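Local coordinates for protein demethylmenaquinone Methyltransferase (Thermus thermophilus, PDB 1J3L) that is of unsettled function but belongs to the RraA-like family and forms a trimer, at residues A[3-8]-A[149-154]; A[76-81]-A[99-104]; A[92-97]-A[112-117]. All coordinates share one frame; numbering follows the deposited sequence.

Interaction 1 of 3, residues A[3-8]-A[149-154]; sequences ARTTDL and GLLLLP
Thr-5 OG1 is the polar atom closest to the strand, lying 3.2 Å from Leu-151 CB, yet it makes no hydrogen bond to residues 149-154. Leu-151 N is 3.3 Å from Thr-5 OG1, but at too poor an angle for a bond; the backbone of Leu-151 is hydrogen-bonded to Leu-144 of strand 142-146. The hydroxyl also passes 3.7 Å from Gly-149 O. With OG1 trans to the backbone N (chi1 -151°), the oxygen is carried across to the strand, and the Thr-5 and Leu-151 side chains cross at a slant. One turn further along helix 5-11, Leu-8 CB presses on Leu-151 CD2 at 3.5 Å, tight for two carbons. The same methyl, Leu-151 CD2, lies 3.4 Å from Thr-5 O, so it sits against the first turn of the helix, near both backbone and side chain. Strand 149-153 pairs antiparallel with 142-146, and the N-terminal helix packs against this hairpin, Leu-8 resting also on Leu-144. The start of the helix is fixed by polar partners nearby: Asp-146 OD2 accepts from Thr-5 N, and Arg-4, at the N-cap position, forms a salt bridge with Glu-147. Across these two segments, then, cohesion is van der Waals in kind, with Leu-151 bearing on the amino end of the helix, while Asp-146 and Glu-147 at the hairpin turn supply the polar hold.

Interaction 2 of 3, residues A[76-81]-A[99-104]; sequences NLARRA and EELREV
Helix 75-83 and the short helix that starts at residue 98 come close at Ala-78 and Leu-101, whose CA atoms are 6.3 Å apart, and again where a type I turn from Leu-101 to Val-104 places Val-104 CA 6.2 Å from Arg-79 CA. Each helix belongs to a beta-alpha-beta crossover: 75-83 joins parallel strands 58-63 and 88-92, and the second helix lies between 88-92 and 107-110. The contact thus pairs the helical parts of two consecutive crossovers of this RraA-like domain, and Ala-78 and Leu-101 both also touch Leu-108 of strand 107-110. Ala-78 CB meets Leu-101 CD2 at 3.5 Å, tight for two carbons, and Val-104 CG2 at 4.0 Å. Val-104 crosses the aliphatic part of Arg-79 at about a right angle. Beside this apolar contact, Arg-79 and Glu-100 form a salt bridge. Arg-79, bent at chi3 (-75°), brings its guanidinium to Glu-100, and NH1 donates to OE1 over 2.8 Å in a nearly straight bond (166°). The carboxylate oxygen lies in the guanidinium plane, but is approached on its anti side from 29° out of its own plane. Arg-79 NH2 adds a weak bond to the same oxygen and another, also weak, to Asn-76 OD1 one turn back. A water bridges the pair: it accepts from Arg-79 NH2 at 3.1 Å and donates to Glu-100 OE1 at 2.6 Å.

Interaction 3 of 3, residues A[92-97]-A[112-117]; sequences HGAVRD and AATPKK
The guanidinium of Arg-96 has Lys-117 CB over one face, 3.6 Å above the plane and off-centre over the group, and Pro-115 O at its edge, close to the plane. Arg-96 NH1 donates to Pro-115 O over 2.7 Å, at an N-H...O angle of 147°. The side chain gets there extended from CG to NE, running past the 114-117 backbone, and chi1 of 72° tucks CG in between the two backbone branches. Its root is close to that backbone too, with Arg-96 CB 3.0 Å from Thr-114 O. The other terminal nitrogen, Arg-96 NH2, forms a salt bridge with Asp-10 of the third subunit, and Lys-117 NZ, 4.2 Å from Arg-96 NH2, has a long, weak ion pair with the same carboxylate; the two cations gather round one acid at the subunit interface. Before this, weakly bonded strands 94-95 and 112-113 run parallel, joined by one sound bridge at Val-95 and Ala-113, just beyond the parallel strands 88-92 and 107-110 of the main sheet. Val-95 bonds to the residues on both sides of Ala-113: Val-95 N donates to Ala-112 O at 3.0 Å, and Thr-114 N donates to Val-95 O at 2.9 Å, meeting the carbonyl almost head-on (173°). That oxygen also receives a CA-H...O contact from Ala-113 CA at 3.1 Å. Val-95 and Ala-113 project from the same face of this small sheet, and both pack on Phe-25. Ala-94 CB touches Thr-114 CG2 at 4.0 Å, while the hydroxyl of Thr-114 is hydrogen-bonded to Leu-68 O.

In the fold
Interactions 2 and 3 are neighbours, their centres about 13 Å apart. Strand 94-95 leads into helix 98-101, and Leu-101 CD1 packs on Val-95 CG2 at 3.5 Å, so the two contacts meet through Leu-101, which also packs on Arg-96 O. Interaction 1 lies on the opposite side of the chain's centre, about 25 Å from interaction 2 and 26 Å from interaction 3, centre to centre, and its segments close the long loop that contains the other two. The trimer brings the far ends together: Thr-5 and Thr-6 pack on Pro-115 and Arg-96 of the second subunit, respectively, so interaction 1 of one chain borders interaction 3 of another.

Interaction 1 of 3, residues A[3-8]-A[149-154]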
loop_
_atom_site.group_PDB
_atom_site.type_symbol
_atom_site.label_atom_id
_atom_site.label_comp_id
_atom_site.label_asym_id
_atom_site.label_seq_id
_atom_site.Cartn_x
_atom_site.Cartn_y
_atom_site.Cartn_z
ATOM N N ALA A 3 -1.175 -22.675 -12.277
ATOM C CA ALA A 3 -1.139 -21.593 -13.259
ATOM C C ALA A 3 -0.604 -20.331 -12.615
ATOM O O ALA A 3 -0.680 -20.156 -11.397
ATOM C CB ALA A 3 -2.556 -21.341 -13.802
ATOM N N ARG A 4 -0.097 -19.441 -13.440
ATOM C CA ARG A 4 0.417 -18.223 -12.917
ATOM C C ARG A 4 0.203 -17.124 -13.903
ATOM O O ARG A 4 0.086 -17.325 -15.131
ATOM C CB ARG A 4 1.901 -18.260 -12.656
ATOM C CG ARG A 4 2.282 -18.714 -11.282
ATOM C CD ARG A 4 1.599 -17.958 -10.144
ATOM N NE ARG A 4 2.530 -17.285 -9.232
ATOM C CZ ARG A 4 3.683 -17.792 -8.796
ATOM N NH1 ARG A 4 4.085 -18.996 -9.182
ATOM N NH2 ARG A 4 4.448 -17.083 -7.976
ATOM N N THR A 5 0.229 -15.931 -13.348
ATOM C CA THR A 5 0.010 -14.747 -14.100
ATOM C C THR A 5 1.283 -14.527 -14.909
ATOM O O THR A 5 1.186 -14.234 -16.089
ATOM C CB THR A 5 -0.330 -13.616 -13.085
ATOM O OG1 THR A 5 -1.175 -12.628 -13.688
ATOM C CG2 THR A 5 0.944 -13.019 -12.538
ATOM N N THR A 6 2.447 -14.659 -14.266
ATOM C CA THR A 6 3.727 -14.439 -14.911
ATOM C C THR A 6 3.967 -15.398 -16.084
ATOM O O THR A 6 4.097 -14.965 -17.225
ATOM C CB THR A 6 4.874 -14.523 -13.865
ATOM O OG1 THR A 6 4.793 -15.760 -13.149
ATOM C CG2 THR A 6 4.762 -13.378 -12.878
ATOM N N ASP A 7 4.011 -16.699 -15.814
ATOM C CA ASP A 7 4.241 -17.679 -16.879
ATOM C C ASP A 7 3.351 -17.415 -18.076
ATOM O O ASP A 7 3.826 -17.257 -19.200
ATOM C CB ASP A 7 3.969 -19.109 -16.400
ATOM C CG ASP A 7 4.741 -19.463 -15.155
ATOM O OD1 ASP A 7 5.813 -18.868 -14.940
ATOM O OD2 ASP A 7 4.278 -20.345 -14.399
ATOM N N LEU A 8 2.051 -17.371 -17.821
ATOM C CA LEU A 8 1.082 -17.149 -18.875
ATOM C C LEU A 8 1.271 -15.811 -19.564
ATOM O O LEU A 8 0.858 -15.633 -20.709
ATOM C CB LEU A 8 -0.336 -17.298 -18.317
ATOM C CG LEU A 8 -0.623 -18.753 -17.924
ATOM C CD1 LEU A 8 -2.018 -18.886 -17.358
ATOM C CD2 LEU A 8 -0.468 -19.651 -19.148
ATOM N N GLY A 149 -0.164 -10.080 -9.533
ATOM C CA GLY A 149 -1.080 -9.235 -10.274
ATOM C C GLY A 149 -2.213 -9.935 -11.004
ATOM O O GLY A 149 -2.578 -11.065 -10.683
ATOM N N LEU A 150 -2.765 -9.250 -12.000
ATOM C CA LEU A 150 -3.888 -9.768 -12.774
ATOM C C LEU A 150 -3.572 -9.888 -14.255
ATOM O O LEU A 150 -3.082 -8.941 -14.870
ATOM C CB LEU A 150 -5.097 -8.844 -12.629
ATOM C CG LEU A 150 -5.452 -8.302 -11.244
ATOM C CD1 LEU A 150 -6.646 -7.366 -11.359
ATOM C CD2 LEU A 150 -5.768 -9.440 -10.319
ATOM N N LEU A 151 -3.865 -11.053 -14.826
ATOM C CA LEU A 151 -3.641 -11.279 -16.246
ATOM C C LEU A 151 -4.990 -11.479 -16.939
ATOM O O LEU A 151 -5.806 -12.298 -16.513
ATOM C CB LEU A 151 -2.762 -12.511 -16.469
ATOM C CG LEU A 151 -2.354 -12.775 -17.929
ATOM C CD1 LEU A 151 -1.452 -11.654 -18.424
ATOM C CD2 LEU A 151 -1.636 -14.106 -18.040
ATOM N N LEU A 152 -5.218 -10.718 -18.003
ATOM C CA LEU A 152 -6.454 -10.799 -18.772
ATOM C C LEU A 152 -6.165 -11.359 -20.162
ATOM O O LEU A 152 -5.457 -10.731 -20.946
ATOM C CB LEU A 152 -7.075 -9.410 -18.919
ATOM C CG LEU A 152 -7.584 -8.684 -17.674
ATOM C CD1 LEU A 152 -8.036 -7.292 -18.081
ATOM C CD2 LEU A 152 -8.738 -9.460 -17.047
ATOM N N LEU A 153 -6.721 -12.531 -20.462
ATOM C CA LEU A 153 -6.527 -13.186 -21.753
ATOM C C LEU A 153 -7.827 -13.151 -22.551
ATOM O O LEU A 153 -8.910 -13.301 -21.983
ATOM C CB LEU A 153 -6.084 -14.636 -21.533
ATOM C CG LEU A 153 -4.793 -14.799 -20.722
ATOM C CD1 LEU A 153 -4.570 -16.245 -20.334
ATOM C CD2 LEU A 153 -3.638 -14.281 -21.538
ATOM N N PRO A 154 -7.741 -12.955 -23.881
ATOM C CA PRO A 154 -8.931 -12.899 -24.745
ATOM C C PRO A 154 -9.838 -14.114 -24.546
ATOM O O PRO A 154 -11.030 -14.070 -24.837
ATOM C CB PRO A 154 -8.334 -12.837 -26.148
ATOM C CG PRO A 154 -7.025 -12.125 -25.922
ATOM C CD PRO A 154 -6.512 -12.808 -24.680
#

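Interaction 2 of 3, residues A[76-81]-A[99-104]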
loop_
_atom_site.group_PDB
_atom_site.type_symbol
_atom_site.label_atom_id
_atom_site.label_comp_id
_atom_site.label_asym_id
_atom_site.label_seq_id
_atom_site.Cartn_x
_atom_site.Cartn_y
_atom_site.Cartn_z
ATOM N N ASN A 76 -22.057 -9.695 3.474
ATOM C CA ASN A 76 -23.207 -10.379 2.888
ATOM C C ASN A 76 -23.016 -10.750 1.424
ATOM O O ASN A 76 -23.239 -11.894 1.040
ATOM C CB ASN A 76 -24.476 -9.526 3.026
ATOM C CG ASN A 76 -24.883 -9.302 4.475
ATOM O OD1 ASN A 76 -24.816 -10.211 5.301
ATOM N ND2 ASN A 76 -25.326 -8.088 4.784
ATOM N N LEU A 77 -22.626 -9.782 0.604
ATOM C CA LEU A 77 -22.423 -10.060 -0.814
ATOM C C LEU A 77 -21.278 -11.037 -1.041
ATOM O O LEU A 77 -21.336 -11.872 -1.940
ATOM C CB LEU A 77 -22.181 -8.765 -1.592
ATOM C CG LEU A 77 -23.426 -7.879 -1.738
ATOM C CD1 LEU A 77 -23.094 -6.681 -2.608
ATOM C CD2 LEU A 77 -24.582 -8.675 -2.369
ATOM N N ALA A 78 -20.239 -10.951 -0.221
ATOM C CA ALA A 78 -19.119 -11.867 -0.378
ATOM C C ALA A 78 -19.624 -13.301 -0.217
ATOM O O ALA A 78 -19.330 -14.174 -1.043
ATOM C CB ALA A 78 -18.043 -11.568 0.655
ATOM N N ARG A 79 -20.384 -13.536 0.850
ATOM C CA ARG A 79 -20.927 -14.854 1.116
ATOM C C ARG A 79 -21.899 -15.256 0.019
ATOM O O ARG A 79 -21.928 -16.399 -0.378
ATOM C CB ARG A 79 -21.640 -14.872 2.473
ATOM C CG ARG A 79 -20.711 -14.676 3.669
ATOM C CD ARG A 79 -21.434 -14.807 5.037
ATOM N NE ARG A 79 -22.270 -13.656 5.411
ATOM C CZ ARG A 79 -21.830 -12.565 6.034
ATOM N NH1 ARG A 79 -20.554 -12.478 6.360
ATOM N NH2 ARG A 79 -22.654 -11.551 6.297
ATOM N N ARG A 80 -22.694 -14.312 -0.475
ATOM C CA ARG A 80 -23.640 -14.634 -1.533
ATOM C C ARG A 80 -22.885 -15.078 -2.795
ATOM O O ARG A 80 -23.205 -16.111 -3.385
ATOM C CB ARG A 80 -24.543 -13.431 -1.835
ATOM C CG ARG A 80 -25.837 -13.819 -2.515
ATOM C CD ARG A 80 -26.590 -14.889 -1.722
ATOM N NE ARG A 80 -27.582 -15.534 -2.574
ATOM C CZ ARG A 80 -27.953 -16.805 -2.467
ATOM N NH1 ARG A 80 -27.419 -17.582 -1.535
ATOM N NH2 ARG A 80 -28.836 -17.307 -3.316
ATOM N N ALA A 81 -21.867 -14.308 -3.180
ATOM C CA ALA A 81 -21.058 -14.612 -4.360
ATOM C C ALA A 81 -20.501 -16.016 -4.270
ATOM O O ALA A 81 -20.471 -16.758 -5.262
ATOM C CB ALA A 81 -19.913 -13.605 -4.493
ATOM N N GLU A 99 -12.981 -8.146 8.127
ATOM C CA GLU A 99 -12.853 -9.351 8.944
ATOM C C GLU A 99 -13.727 -10.477 8.377
ATOM O O GLU A 99 -13.329 -11.637 8.368
ATOM C CB GLU A 99 -13.237 -9.099 10.412
ATOM C CG GLU A 99 -12.814 -10.270 11.331
ATOM C CD GLU A 99 -13.357 -10.181 12.750
ATOM O OE1 GLU A 99 -13.345 -9.076 13.342
ATOM O OE2 GLU A 99 -13.781 -11.233 13.280
ATOM N N GLU A 100 -14.920 -10.136 7.900
ATOM C CA GLU A 100 -15.803 -11.145 7.318
ATOM C C GLU A 100 -15.369 -11.595 5.910
ATOM O O GLU A 100 -15.492 -12.772 5.565
ATOM C CB GLU A 100 -17.247 -10.627 7.275
ATOM C CG GLU A 100 -17.924 -10.531 8.637
ATOM C CD GLU A 100 -19.256 -9.798 8.561
ATOM O OE1 GLU A 100 -20.017 -10.050 7.600
ATOM O OE2 GLU A 100 -19.547 -8.980 9.460
ATOM N N LEU A 101 -14.855 -10.672 5.105
ATOM C CA LEU A 101 -14.432 -11.015 3.753
ATOM C C LEU A 101 -13.335 -12.078 3.767
ATOM O O LEU A 101 -13.349 -13.008 2.952
ATOM C CB LEU A 101 -13.931 -9.764 3.011
ATOM C CG LEU A 101 -14.910 -8.589 2.837
ATOM C CD1 LEU A 101 -14.226 -7.498 2.033
ATOM C CD2 LEU A 101 -16.203 -9.033 2.130
ATOM N N ARG A 102 -12.400 -11.929 4.707
ATOM C CA ARG A 102 -11.256 -12.829 4.857
ATOM C C ARG A 102 -11.650 -14.288 5.072
ATOM O O ARG A 102 -10.903 -15.199 4.725
ATOM C CB ARG A 102 -10.394 -12.376 6.037
ATOM C CG ARG A 102 -9.087 -13.125 6.176
ATOM C CD ARG A 102 -8.055 -12.608 5.171
ATOM N NE ARG A 102 -6.815 -13.376 5.210
ATOM C CZ ARG A 102 -6.717 -14.648 4.837
ATOM N NH1 ARG A 102 -7.790 -15.296 4.391
ATOM N NH2 ARG A 102 -5.551 -15.279 4.918
ATOM N N GLU A 103 -12.828 -14.493 5.642
ATOM C CA GLU A 103 -13.332 -15.825 5.942
ATOM C C GLU A 103 -14.110 -16.525 4.829
ATOM O O GLU A 103 -14.511 -17.672 5.000
ATOM C CB GLU A 103 -14.196 -15.751 7.207
ATOM C CG GLU A 103 -13.364 -15.524 8.450
ATOM C CD GLU A 103 -14.195 -15.260 9.683
ATOM O OE1 GLU A 103 -15.168 -16.004 9.930
ATOM O OE2 GLU A 103 -13.858 -14.307 10.412
ATOM N N VAL A 104 -14.329 -15.839 3.708
ATOM C CA VAL A 104 -15.067 -16.419 2.584
ATOM C C VAL A 104 -14.052 -16.986 1.597
ATOM O O VAL A 104 -13.151 -16.277 1.147
ATOM C CB VAL A 104 -15.939 -15.354 1.878
ATOM C CG1 VAL A 104 -16.794 -16.006 0.791
ATOM C CG2 VAL A 104 -16.815 -14.640 2.900
HETATM O O HOH W 1 -17.796 -14.321 5.890
HETATM O O HOH W 2 -22.000 -8.550 6.781
#

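Interaction 3 of 3, residues A[92-97]-A[112-117]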
loop_
_atom_site.group_PDB
_atom_site.type_symbol
_atom_site.label_atom_id
_atom_site.label_comp_id
_atom_site.label_asym_id
_atom_site.label_seq_id
_atom_site.Cartn_x
_atom_site.Cartn_y
_atom_site.Cartn_z
ATOM N N HIS A 92 -12.547 -2.280 -8.483
ATOM C CA HIS A 92 -11.757 -1.083 -8.712
ATOM C C HIS A 92 -12.542 -0.082 -7.886
ATOM O O HIS A 92 -13.361 0.671 -8.416
ATOM C CB HIS A 92 -11.769 -0.648 -10.176
ATOM C CG HIS A 92 -10.894 0.535 -10.442
ATOM N ND1 HIS A 92 -11.284 1.592 -11.243
ATOM C CD2 HIS A 92 -9.639 0.826 -10.028
ATOM C CE1 HIS A 92 -10.307 2.474 -11.309
ATOM N NE2 HIS A 92 -9.293 2.034 -10.580
ATOM N N GLY A 93 -12.302 -0.118 -6.580
ATOM C CA GLY A 93 -13.009 0.732 -5.641
ATOM C C GLY A 93 -12.878 0.123 -4.259
ATOM O O GLY A 93 -11.905 -0.604 -3.999
ATOM N N ALA A 94 -13.850 0.373 -3.381
ATOM C CA ALA A 94 -13.756 -0.140 -2.024
ATOM C C ALA A 94 -14.788 -1.180 -1.614
ATOM O O ALA A 94 -15.819 -1.350 -2.271
ATOM C CB ALA A 94 -13.773 1.029 -1.034
ATOM N N VAL A 95 -14.473 -1.865 -0.514
ATOM C CA VAL A 95 -15.313 -2.906 0.077
ATOM C C VAL A 95 -15.369 -2.653 1.596
ATOM O O VAL A 95 -14.770 -1.687 2.070
ATOM C CB VAL A 95 -14.705 -4.326 -0.183
ATOM C CG1 VAL A 95 -14.537 -4.568 -1.689
ATOM C CG2 VAL A 95 -13.367 -4.475 0.534
ATOM N N ARG A 96 -16.103 -3.481 2.346
ATOM C CA ARG A 96 -16.154 -3.340 3.807
ATOM C C ARG A 96 -16.375 -4.684 4.525
ATOM O O ARG A 96 -16.645 -5.695 3.887
ATOM C CB ARG A 96 -17.209 -2.305 4.233
ATOM C CG ARG A 96 -18.659 -2.705 4.088
ATOM C CD ARG A 96 -19.545 -1.576 4.558
ATOM N NE ARG A 96 -20.922 -2.015 4.771
ATOM C CZ ARG A 96 -21.785 -1.383 5.556
ATOM N NH1 ARG A 96 -21.413 -0.279 6.204
ATOM N NH2 ARG A 96 -23.009 -1.870 5.712
ATOM N N ASP A 97 -16.260 -4.684 5.853
ATOM C CA ASP A 97 -16.389 -5.896 6.683
ATOM C C ASP A 97 -15.189 -6.790 6.412
ATOM O O ASP A 97 -15.309 -8.009 6.334
ATOM C CB ASP A 97 -17.656 -6.707 6.375
ATOM C CG ASP A 97 -18.927 -5.882 6.450
ATOM O OD1 ASP A 97 -18.970 -4.861 7.170
ATOM O OD2 ASP A 97 -19.900 -6.282 5.784
ATOM N N ALA A 112 -9.267 -0.631 -1.358
ATOM C CA ALA A 112 -9.304 -0.357 0.066
ATOM C C ALA A 112 -10.642 -0.682 0.688
ATOM O O ALA A 112 -11.639 -0.902 -0.005
ATOM C CB ALA A 112 -8.979 1.114 0.316
ATOM N N ALA A 113 -10.644 -0.733 2.014
ATOM C CA ALA A 113 -11.875 -0.956 2.756
ATOM C C ALA A 113 -12.352 0.441 3.193
ATOM O O ALA A 113 -11.549 1.362 3.344
ATOM C CB ALA A 113 -11.613 -1.851 3.983
ATOM N N THR A 114 -13.652 0.597 3.384
ATOM C CA THR A 114 -14.226 1.869 3.807
ATOM C C THR A 114 -15.492 1.510 4.591
ATOM O O THR A 114 -16.140 0.496 4.302
ATOM C CB THR A 114 -14.565 2.762 2.585
ATOM O OG1 THR A 114 -14.519 4.140 2.967
ATOM C CG2 THR A 114 -15.958 2.442 2.045
ATOM N N PRO A 115 -15.866 2.338 5.584
ATOM C CA PRO A 115 -17.046 2.120 6.437
ATOM C C PRO A 115 -18.452 2.293 5.875
ATOM O O PRO A 115 -19.350 1.522 6.216
ATOM C CB PRO A 115 -16.809 3.077 7.613
ATOM C CG PRO A 115 -15.322 3.288 7.615
ATOM C CD PRO A 115 -15.045 3.430 6.130
ATOM N N LYS A 116 -18.657 3.316 5.047
ATOM C CA LYS A 116 -19.985 3.590 4.496
ATOM C C LYS A 116 -20.499 2.637 3.441
ATOM O O LYS A 116 -19.773 2.240 2.532
ATOM C CB LYS A 116 -20.065 5.010 3.920
ATOM C CG LYS A 116 -20.188 6.096 4.953
ATOM C CD LYS A 116 -20.881 7.311 4.376
ATOM C CE LYS A 116 -21.285 8.268 5.484
ATOM N NZ LYS A 116 -22.081 9.417 4.976
ATOM N N LYS A 117 -21.778 2.296 3.562
ATOM C CA LYS A 117 -22.431 1.420 2.608
ATOM C C LYS A 117 -22.787 2.248 1.368
ATOM O O LYS A 117 -22.899 3.471 1.444
ATOM C CB LYS A 117 -23.693 0.823 3.233
ATOM C CG LYS A 117 -24.775 1.849 3.559
ATOM C CD LYS A 117 -25.846 1.223 4.430
ATOM C CE LYS A 117 -26.318 -0.094 3.834
ATOM N NZ LYS A 117 -26.992 -0.961 4.839
#